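Local coordinates for protein succinate-semialdehyde dehydrogenase (NAD(P)(+)) (Marinobacter aquaeolei, PDB 3RH9) that is an aldehyde dehydrogenase that probably oxidises succinate semialdehyde to succinate with a nicotinamide cofactor, at residues D82-N87 / Y112-F117; K75-I80 / Y119-I124; Q107-Y112 / F159-I164. All blocks are in the same frame, centred on the assembly; numbering follows the deposited sequence.

Contact 1 of 3, residues D82-N87 / Y112-F117; sequences DGLKEN and YAAGFF
Leu-84 and Ala-114 face each other where helix 70-86 runs alongside helix 103-123, their CA atoms 5.9 Å apart. The two short helical segments are nearly antiparallel, 166° between their directions, with axes 8.7 Å apart, and no hydrogen bond links them. Apolar packing does most of the work. The CB atoms of Leu-84 and Ala-114 meet at 4.2 Å, while Leu-84 continues outward with CD1 anti to CA (chi2 164°), which carries this methyl over the backbone of the opposite helix to Ala-114 CA at 3.9 Å. The same CD1 touches Ala-113 CB and reaches Phe-117 CD1 at 3.9 Å, approaching the ring obliquely, and the two side chains cross at about a right angle. The second kind of contact is aliphatic and lies at the solvent side: Lys-85 lays its extended chain past the Ala-114 methyl, with CG 3.8 Å from Ala-114 CB, so that its hydrocarbon part covers the alanine. The small residues Ala-113 and Ala-114 thus form the floor on which Leu-84 and Lys-85 rest. Beyond the pair, Phe-193 of helix 188-197 packs on both Leu-84 and Phe-117, and Ala-113 leans on Ala-165 of helix 162-174.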
loop_
_atom_site.group_PDB
_atom_site.type_symbol
_atom_site.label_atom_id
_atom_site.label_comp_id
_atom_site.label_asym_id
_atom_site.label_seq_id
_atom_site.Cartn_x
_atom_site.Cartn_y
_atom_site.Cartn_z
ATOM N N ASP A 82 -27.351 7.986 9.519
ATOM C CA ASP A 82 -28.725 8.084 9.983
ATOM C C ASP A 82 -29.672 7.364 9.032
ATOM O O ASP A 82 -30.603 6.690 9.469
ATOM C CB ASP A 82 -29.146 9.554 10.112
ATOM C CG ASP A 82 -28.462 10.267 11.274
ATOM O OD1 ASP A 82 -27.845 9.575 12.113
ATOM O OD2 ASP A 82 -28.541 11.519 11.346
ATOM N N GLY A 83 -29.445 7.516 7.731
ATOM C CA GLY A 83 -30.227 6.806 6.733
ATOM C C GLY A 83 -30.183 5.293 6.927
ATOM O O GLY A 83 -31.212 4.615 6.897
ATOM N N LEU A 84 -28.993 4.742 7.129
ATOM C CA LEU A 84 -28.912 3.314 7.376
ATOM C C LEU A 84 -29.775 2.943 8.579
ATOM O O LEU A 84 -30.650 2.094 8.483
ATOM C CB LEU A 84 -27.469 2.866 7.586
ATOM C CG LEU A 84 -26.639 2.863 6.303
ATOM C CD1 LEU A 84 -25.158 2.787 6.638
ATOM C CD2 LEU A 84 -27.061 1.731 5.366
ATOM N N LYS A 85 -29.545 3.606 9.706
ATOM C CA LYS A 85 -30.198 3.210 10.944
ATOM C C LYS A 85 -31.719 3.233 10.805
ATOM O O LYS A 85 -32.420 2.391 11.383
ATOM C CB LYS A 85 -29.745 4.097 12.106
ATOM C CG LYS A 85 -28.351 3.800 12.659
ATOM C CD LYS A 85 -28.019 4.780 13.788
ATOM C CE LYS A 85 -26.514 4.835 14.078
ATOM N NZ LYS A 85 -26.180 5.768 15.203
ATOM N N GLU A 86 -32.220 4.196 10.031
ATOM C CA GLU A 86 -33.651 4.351 9.808
ATOM C C GLU A 86 -34.246 3.250 8.960
ATOM O O GLU A 86 -35.357 2.798 9.215
ATOM C CB GLU A 86 -33.931 5.659 9.099
ATOM C CG GLU A 86 -33.556 6.863 9.896
ATOM C CD GLU A 86 -33.853 8.109 9.130
ATOM O OE1 GLU A 86 -34.837 8.080 8.360
ATOM O OE2 GLU A 86 -33.104 9.104 9.281
ATOM N N ASN A 87 -33.527 2.848 7.920
ATOM C CA ASN A 87 -34.042 1.849 7.006
ATOM C C ASN A 87 -33.429 0.511 7.326
ATOM O O ASN A 87 -33.208 -0.316 6.447
ATOM C CB ASN A 87 -33.764 2.252 5.566
ATOM C CG ASN A 87 -34.282 3.633 5.255
ATOM O OD1 ASN A 87 -35.334 3.789 4.633
ATOM N ND2 ASN A 87 -33.563 4.647 5.713
ATOM N N TYR A 112 -24.104 -2.270 12.255
ATOM C CA TYR A 112 -22.666 -2.337 12.132
ATOM C C TYR A 112 -22.125 -1.399 11.030
ATOM O O TYR A 112 -21.141 -0.677 11.239
ATOM C CB TYR A 112 -22.311 -3.780 11.837
ATOM C CG TYR A 112 -20.859 -4.038 11.625
ATOM C CD1 TYR A 112 -19.987 -4.140 12.703
ATOM C CD2 TYR A 112 -20.358 -4.216 10.351
ATOM C CE1 TYR A 112 -18.649 -4.401 12.516
ATOM C CE2 TYR A 112 -19.023 -4.480 10.149
ATOM C CZ TYR A 112 -18.174 -4.570 11.233
ATOM O OH TYR A 112 -16.843 -4.823 11.021
ATOM N N ALA A 113 -22.773 -1.424 9.866
ATOM C CA ALA A 113 -22.422 -0.551 8.746
ATOM C C ALA A 113 -22.531 0.923 9.121
ATOM O O ALA A 113 -21.730 1.755 8.683
ATOM C CB ALA A 113 -23.319 -0.843 7.543
ATOM N N ALA A 114 -23.534 1.243 9.933
ATOM C CA ALA A 114 -23.806 2.626 10.292
ATOM C C ALA A 114 -22.669 3.221 11.105
ATOM O O ALA A 114 -22.434 4.417 11.050
ATOM C CB ALA A 114 -25.109 2.719 11.056
ATOM N N GLY A 115 -21.970 2.374 11.854
ATOM C CA GLY A 115 -20.961 2.826 12.797
ATOM C C GLY A 115 -19.660 3.225 12.127
ATOM O O GLY A 115 -18.796 3.869 12.736
ATOM N N PHE A 116 -19.508 2.826 10.870
ATOM C CA PHE A 116 -18.340 3.226 10.106
ATOM C C PHE A 116 -18.512 4.665 9.682
ATOM O O PHE A 116 -17.593 5.486 9.768
ATOM C CB PHE A 116 -18.145 2.309 8.898
ATOM C CG PHE A 116 -17.526 1.001 9.255
ATOM C CD1 PHE A 116 -16.166 0.917 9.518
ATOM C CD2 PHE A 116 -18.304 -0.145 9.376
ATOM C CE1 PHE A 116 -15.584 -0.280 9.869
ATOM C CE2 PHE A 116 -17.720 -1.358 9.730
ATOM C CZ PHE A 116 -16.355 -1.420 9.983
ATOM N N PHE A 117 -19.718 4.966 9.240
ATOM C CA PHE A 117 -20.063 6.313 8.853
ATOM C C PHE A 117 -20.019 7.233 10.057
ATOM O O PHE A 117 -19.551 8.365 9.973
ATOM C CB PHE A 117 -21.420 6.313 8.166
ATOM C CG PHE A 117 -21.354 5.833 6.755
ATOM C CD1 PHE A 117 -21.722 4.552 6.433
ATOM C CD2 PHE A 117 -20.878 6.661 5.752
ATOM C CE1 PHE A 117 -21.648 4.114 5.126
ATOM C CE2 PHE A 117 -20.793 6.229 4.455
ATOM C CZ PHE A 117 -21.181 4.961 4.135
#

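Contact 2 of 3, residues K75-I80 / Y119-I124; sequences KWLEDI and YCAKHI
Leu-77 packs against Cys-120, Ala-121 and Ile-124, with Ala-121 the nearest by backbone, 5.7 Å between the CA atoms of Leu-77 and Ala-121. Leu-77 CB meets Ala-121 CB at 4.0 Å. CG of Leu-77 stands anti to the carbonyl carbon (chi1 -59°) and CD1 anti to CA (chi2 168°), which takes this methyl over the backbone beside Ala-121, 3.7 Å from Cys-120 O and near Cys-120 CB. The same Leu-77 CD1 meets Ile-124 CD1 at 4.1 Å. Glu-78, the next residue, meets the other segment through its aliphatic part: Glu-78 CG lies 3.9 Å from Ala-121 CB, so the alanine methyl touches both Leu-77 and Glu-78. All of this is van der Waals contact, without a hydrogen bond across. The two short helical segments run roughly antiparallel (153°), axes 8.6 Å apart.

In the next shell, Ile-124 packs back on Ile-70, Arg-73 and Arg-74, and Arg-74 also donates to the carbonyl of Ala-121, tying the last turns of helix 103-123 to the first turns of helix 70-86. Tyr-119 and His-123, turned away from helix 70-86, pack on Glu-134 of the second subunit. Helix 162-174 packs on both helices of the pair, Leu-172 against Trp-76, Leu-77 and Ile-80 of helix 70-86, and Ser-169 against Cys-120 of helix 103-123.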
loop_
_atom_site.group_PDB
_atom_site.type_symbol
_atom_site.label_atom_id
_atom_site.label_comp_id
_atom_site.label_asym_id
_atom_site.label_seq_id
_atom_site.Cartn_x
_atom_site.Cartn_y
_atom_site.Cartn_z
ATOM N N LYS A 75 -21.412 16.173 6.901
ATOM C CA LYS A 75 -22.865 16.079 6.860
ATOM C C LYS A 75 -23.343 14.864 6.053
ATOM O O LYS A 75 -24.312 14.200 6.449
ATOM C CB LYS A 75 -23.469 17.379 6.302
ATOM C CG LYS A 75 -24.980 17.492 6.437
ATOM C CD LYS A 75 -25.416 17.232 7.887
ATOM C CE LYS A 75 -26.730 17.942 8.253
ATOM N NZ LYS A 75 -27.853 17.576 7.337
ATOM N N TRP A 76 -22.675 14.582 4.931
ATOM C CA TRP A 76 -22.979 13.385 4.133
ATOM C C TRP A 76 -22.888 12.113 4.979
ATOM O O TRP A 76 -23.812 11.304 5.024
ATOM C CB TRP A 76 -21.980 13.211 2.997
ATOM C CG TRP A 76 -21.861 14.328 2.048
ATOM C CD1 TRP A 76 -22.765 15.300 1.821
ATOM C CD2 TRP A 76 -20.773 14.562 1.137
ATOM N NE1 TRP A 76 -22.310 16.150 0.848
ATOM C CE2 TRP A 76 -21.088 15.717 0.407
ATOM C CE3 TRP A 76 -19.560 13.906 0.877
ATOM C CZ2 TRP A 76 -20.232 16.243 -0.575
ATOM C CZ3 TRP A 76 -18.711 14.426 -0.100
ATOM C CH2 TRP A 76 -19.053 15.579 -0.813
ATOM N N LEU A 77 -21.731 11.928 5.610
ATOM C CA LEU A 77 -21.484 10.770 6.452
ATOM C C LEU A 77 -22.581 10.675 7.493
ATOM O O LEU A 77 -23.192 9.617 7.675
ATOM C CB LEU A 77 -20.110 10.877 7.128
ATOM C CG LEU A 77 -18.914 10.995 6.172
ATOM C CD1 LEU A 77 -17.629 11.383 6.872
ATOM C CD2 LEU A 77 -18.746 9.693 5.426
ATOM N N GLU A 78 -22.840 11.795 8.165
ATOM C CA GLU A 78 -23.840 11.830 9.233
ATOM C C GLU A 78 -25.224 11.443 8.725
ATOM O O GLU A 78 -25.915 10.630 9.351
ATOM C CB GLU A 78 -23.872 13.201 9.899
ATOM C CG GLU A 78 -22.870 13.359 11.032
ATOM C CD GLU A 78 -22.582 14.824 11.364
ATOM O OE1 GLU A 78 -23.224 15.734 10.775
ATOM O OE2 GLU A 78 -21.696 15.060 12.214
ATOM N N ASP A 79 -25.616 12.027 7.590
ATOM C CA ASP A 79 -26.870 11.687 6.941
ATOM C C ASP A 79 -26.923 10.200 6.557
ATOM O O ASP A 79 -27.906 9.524 6.834
ATOM C CB ASP A 79 -27.108 12.563 5.702
ATOM C CG ASP A 79 -27.465 14.009 6.046
ATOM O OD1 ASP A 79 -27.616 14.338 7.252
ATOM O OD2 ASP A 79 -27.598 14.822 5.087
ATOM N N ILE A 80 -25.877 9.697 5.910
ATOM C CA ILE A 80 -25.841 8.284 5.549
ATOM C C ILE A 80 -25.936 7.386 6.785
ATOM O O ILE A 80 -26.697 6.426 6.802
ATOM C CB ILE A 80 -24.591 7.922 4.739
ATOM C CG1 ILE A 80 -24.641 8.586 3.358
ATOM C CG2 ILE A 80 -24.484 6.430 4.577
ATOM C CD1 ILE A 80 -23.311 8.599 2.625
ATOM N N TYR A 119 -18.174 6.773 12.662
ATOM C CA TYR A 119 -16.823 6.913 13.137
ATOM C C TYR A 119 -16.054 7.864 12.231
ATOM O O TYR A 119 -15.230 8.651 12.695
ATOM C CB TYR A 119 -16.135 5.564 13.246
ATOM C CG TYR A 119 -14.689 5.729 13.578
ATOM C CD1 TYR A 119 -13.745 5.870 12.570
ATOM C CD2 TYR A 119 -14.262 5.785 14.905
ATOM C CE1 TYR A 119 -12.415 6.047 12.872
ATOM C CE2 TYR A 119 -12.919 5.959 15.217
ATOM C CZ TYR A 119 -12.008 6.092 14.192
ATOM O OH TYR A 119 -10.679 6.260 14.476
ATOM N N CYS A 120 -16.345 7.811 10.939
ATOM C CA CYS A 120 -15.688 8.697 9.985
ATOM C C CYS A 120 -16.130 10.147 10.093
ATOM O O CYS A 120 -15.355 11.059 9.819
ATOM C CB CYS A 120 -15.887 8.190 8.563
ATOM S SG CYS A 120 -14.702 6.926 8.140
ATOM N N ALA A 121 -17.377 10.364 10.486
ATOM C CA ALA A 121 -17.836 11.722 10.740
ATOM C C ALA A 121 -17.106 12.300 11.962
ATOM O O ALA A 121 -16.604 13.427 11.926
ATOM C CB ALA A 121 -19.338 11.756 10.929
ATOM N N LYS A 122 -17.027 11.524 13.035
ATOM C CA LYS A 122 -16.333 12.007 14.216
ATOM C C LYS A 122 -14.865 12.268 13.953
ATOM O O LYS A 122 -14.302 13.202 14.501
ATOM C CB LYS A 122 -16.494 11.051 15.393
ATOM C CG LYS A 122 -17.913 11.022 15.931
ATOM C CD LYS A 122 -18.142 9.849 16.878
ATOM C CE LYS A 122 -19.619 9.762 17.267
ATOM N NZ LYS A 122 -19.824 8.723 18.314
ATOM N N HIS A 123 -14.238 11.478 13.098
ATOM C CA HIS A 123 -12.782 11.588 12.941
ATOM C C HIS A 123 -12.279 12.169 11.622
ATOM O O HIS A 123 -11.081 12.181 11.365
ATOM C CB HIS A 123 -12.128 10.240 13.200
ATOM C CG HIS A 123 -12.402 9.705 14.567
ATOM N ND1 HIS A 123 -11.583 9.965 15.642
ATOM C CD2 HIS A 123 -13.424 8.956 15.041
ATOM C CE1 HIS A 123 -12.074 9.374 16.717
ATOM N NE2 HIS A 123 -13.188 8.755 16.381
ATOM N N ILE A 124 -13.192 12.661 10.799
ATOM C CA ILE A 124 -12.830 13.238 9.518
ATOM C C ILE A 124 -11.717 14.299 9.653
ATOM O O ILE A 124 -10.951 14.544 8.707
ATOM C CB ILE A 124 -14.077 13.828 8.829
ATOM C CG1 ILE A 124 -13.768 14.233 7.392
ATOM C CG2 ILE A 124 -14.631 15.010 9.624
ATOM C CD1 ILE A 124 -15.014 14.581 6.586
#

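Contact 3 of 3, residues Q107-Y112 / F159-I164; sequences QGEVDY and FPIGMI
Glu-109 reaches across to the start of helix 162-174 and places one carboxylate oxygen where two successive backbone N-H groups converge. Its chain is fully extended, CG anti to the backbone N (chi1 179°), so the carboxylate stands well off helix 103-123. OE2 accepts from Gly-162 N at 2.7 Å, using the lone pair away from the other oxygen, and from Ile-161 N at 2.9 Å, which comes from above the carboxylate plane. The Gly-162 bond is the straighter of the two, 161° at the hydrogen, and the Ile-161 bond is more bent. OE1 is taken by a salt bridge to Lys-101. Phe-159 meets this carboxylate with its ring edge: Glu-109 CD lies in the plane of the ring, 3.4 Å from Phe-159 CD2, and the two planes are 76° apart. Ile-161 brings its CG2 methyl against Glu-109 CG at 3.5 Å and to Val-110 CG2 at 4.2 Å. Tyr-112 sets a ring edge beside Gly-162 CA, its hydroxyl hydrogen-bonded to Pro-448 O. Replacing Glu-109 by an alanine would probably leave the N-H groups of Ile-161 and Gly-162 without their shared acceptor and Lys-101 without this partner. The amino end of helix 162-174 probably helps to stabilise the negative charge of Glu-109. Phe-159 and Pro-160 close the Pro-Trp-Asn-Phe-Pro sequence familiar from aldehyde dehydrogenases, and the Phe-159 side chain is about 7 Å from that of Glu-256, the predicted active-site residue. The arrangement helps to hold the turn that leads into helix 162-174, the connecting helix of the beta-alpha-beta crossover from strand 151-154 to strand 178-181 in the Rossmann-like cofactor-binding domain.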
loop_
_atom_site.group_PDB
_atom_site.type_symbol
_atom_site.label_atom_id
_atom_site.label_comp_id
_atom_site.label_asym_id
_atom_site.label_seq_id
_atom_site.Cartn_x
_atom_site.Cartn_y
_atom_site.Cartn_z
ATOM N N GLN A 107 -30.264 -7.259 10.157
ATOM C CA GLN A 107 -30.524 -5.928 10.670
ATOM C C GLN A 107 -29.331 -5.432 11.438
ATOM O O GLN A 107 -28.929 -4.282 11.296
ATOM C CB GLN A 107 -31.768 -5.922 11.547
ATOM C CG GLN A 107 -33.047 -6.083 10.746
ATOM C CD GLN A 107 -34.275 -6.103 11.624
ATOM O OE1 GLN A 107 -34.243 -5.642 12.760
ATOM N NE2 GLN A 107 -35.363 -6.644 11.103
ATOM N N GLY A 108 -28.763 -6.309 12.252
ATOM C CA GLY A 108 -27.576 -5.978 13.005
ATOM C C GLY A 108 -26.427 -5.555 12.114
ATOM O O GLY A 108 -25.596 -4.745 12.538
ATOM N N GLU A 109 -26.370 -6.100 10.893
ATOM C CA GLU A 109 -25.294 -5.775 9.959
ATOM C C GLU A 109 -25.456 -4.346 9.478
ATOM O O GLU A 109 -24.477 -3.633 9.234
ATOM C CB GLU A 109 -25.237 -6.728 8.755
ATOM C CG GLU A 109 -24.095 -6.363 7.758
ATOM C CD GLU A 109 -24.027 -7.254 6.507
ATOM O OE1 GLU A 109 -24.519 -8.401 6.553
ATOM O OE2 GLU A 109 -23.468 -6.812 5.471
ATOM N N VAL A 110 -26.708 -3.929 9.342
ATOM C CA VAL A 110 -27.017 -2.554 8.994
ATOM C C VAL A 110 -26.553 -1.640 10.117
ATOM O O VAL A 110 -26.029 -0.568 9.858
ATOM C CB VAL A 110 -28.504 -2.378 8.740
ATOM C CG1 VAL A 110 -28.818 -0.927 8.550
ATOM C CG2 VAL A 110 -28.912 -3.177 7.525
ATOM N N ASP A 111 -26.716 -2.081 11.360
ATOM C CA ASP A 111 -26.267 -1.294 12.501
ATOM C C ASP A 111 -24.760 -1.134 12.440
ATOM O O ASP A 111 -24.210 -0.031 12.560
ATOM C CB ASP A 111 -26.633 -1.982 13.810
ATOM C CG ASP A 111 -28.113 -1.876 14.136
ATOM O OD1 ASP A 111 -28.832 -1.147 13.413
ATOM O OD2 ASP A 111 -28.547 -2.516 15.124
ATOM N N TYR A 112 -24.104 -2.270 12.255
ATOM C CA TYR A 112 -22.666 -2.337 12.132
ATOM C C TYR A 112 -22.125 -1.399 11.030
ATOM O O TYR A 112 -21.141 -0.677 11.239
ATOM C CB TYR A 112 -22.311 -3.780 11.837
ATOM C CG TYR A 112 -20.859 -4.038 11.625
ATOM C CD1 TYR A 112 -19.987 -4.140 12.703
ATOM C CD2 TYR A 112 -20.358 -4.216 10.351
ATOM C CE1 TYR A 112 -18.649 -4.401 12.516
ATOM C CE2 TYR A 112 -19.023 -4.480 10.149
ATOM C CZ TYR A 112 -18.174 -4.570 11.233
ATOM O OH TYR A 112 -16.843 -4.823 11.021
ATOM N N PHE A 159 -20.771 -9.723 3.093
ATOM C CA PHE A 159 -21.427 -8.646 3.830
ATOM C C PHE A 159 -21.969 -7.619 2.864
ATOM O O PHE A 159 -21.311 -6.620 2.573
ATOM C CB PHE A 159 -20.474 -7.996 4.825
ATOM C CG PHE A 159 -20.197 -8.840 6.021
ATOM C CD1 PHE A 159 -19.028 -9.569 6.112
ATOM C CD2 PHE A 159 -21.120 -8.919 7.055
ATOM C CE1 PHE A 159 -18.770 -10.363 7.220
ATOM C CE2 PHE A 159 -20.870 -9.713 8.170
ATOM C CZ PHE A 159 -19.685 -10.438 8.249
ATOM N N PRO A 160 -23.175 -7.874 2.349
ATOM C CA PRO A 160 -23.760 -7.021 1.309
ATOM C C PRO A 160 -23.875 -5.547 1.731
ATOM O O PRO A 160 -23.843 -4.680 0.863
ATOM C CB PRO A 160 -25.136 -7.652 1.072
ATOM C CG PRO A 160 -24.976 -9.081 1.528
ATOM C CD PRO A 160 -24.050 -9.003 2.702
ATOM N N ILE A 161 -23.990 -5.263 3.026
ATOM C CA ILE A 161 -23.966 -3.873 3.480
ATOM C C ILE A 161 -22.752 -3.505 4.338
ATOM O O ILE A 161 -22.320 -2.375 4.333
ATOM C CB ILE A 161 -25.259 -3.453 4.207
ATOM C CG1 ILE A 161 -25.512 -1.961 3.997
ATOM C CG2 ILE A 161 -25.181 -3.749 5.683
ATOM C CD1 ILE A 161 -25.740 -1.553 2.546
ATOM N N GLY A 162 -22.204 -4.452 5.079
ATOM C CA GLY A 162 -21.066 -4.157 5.935
ATOM C C GLY A 162 -19.797 -3.784 5.178
ATOM O O GLY A 162 -19.153 -2.778 5.487
HETATM N N MSE A 163 -19.435 -4.600 4.190
HETATM C CA MSE A 163 -18.249 -4.336 3.389
HETATM C C MSE A 163 -18.267 -2.924 2.827
HETATM O O MSE A 163 -17.407 -2.107 3.156
HETATM C CB MSE A 163 -18.114 -5.340 2.239
HETATM C CG MSE A 163 -17.766 -6.741 2.682
HETATM SE SE MSE A 163 -16.429 -6.718 4.115
HETATM C CE MSE A 163 -16.232 -8.669 4.300
ATOM N N ILE A 164 -19.245 -2.638 1.975
ATOM C CA ILE A 164 -19.285 -1.354 1.307
ATOM C C ILE A 164 -19.190 -0.196 2.304
ATOM O O ILE A 164 -18.616 0.842 1.994
ATOM C CB ILE A 164 -20.544 -1.206 0.455
ATOM C CG1 ILE A 164 -20.384 -0.020 -0.501
ATOM C CG2 ILE A 164 -21.754 -1.037 1.352
ATOM C CD1 ILE A 164 -19.049 0.013 -1.235
#

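Helix 103-123 runs through all three contacts. Contacts 1 and 2 join it to helix 70-86 as two steps of one antiparallel helix pair, their centres 10 Å apart, and Phe-117 bridges them by packing on Leu-77 and Ile-80. Contact 3, centred 8 Å from contact 1 and 16 Å from contact 2, fastens the earlier part of the same helix to the start of helix 162-174; Tyr-112 belongs to both contacts 1 and 3, and Ala-113 touches Ile-161. Along the chain, contact 1 lies between the two segments of contact 2, whereas contact 3 crosses both. The helix pair is thus joined to the segment that carries Phe-159, near Glu-256, the predicted active-site residue.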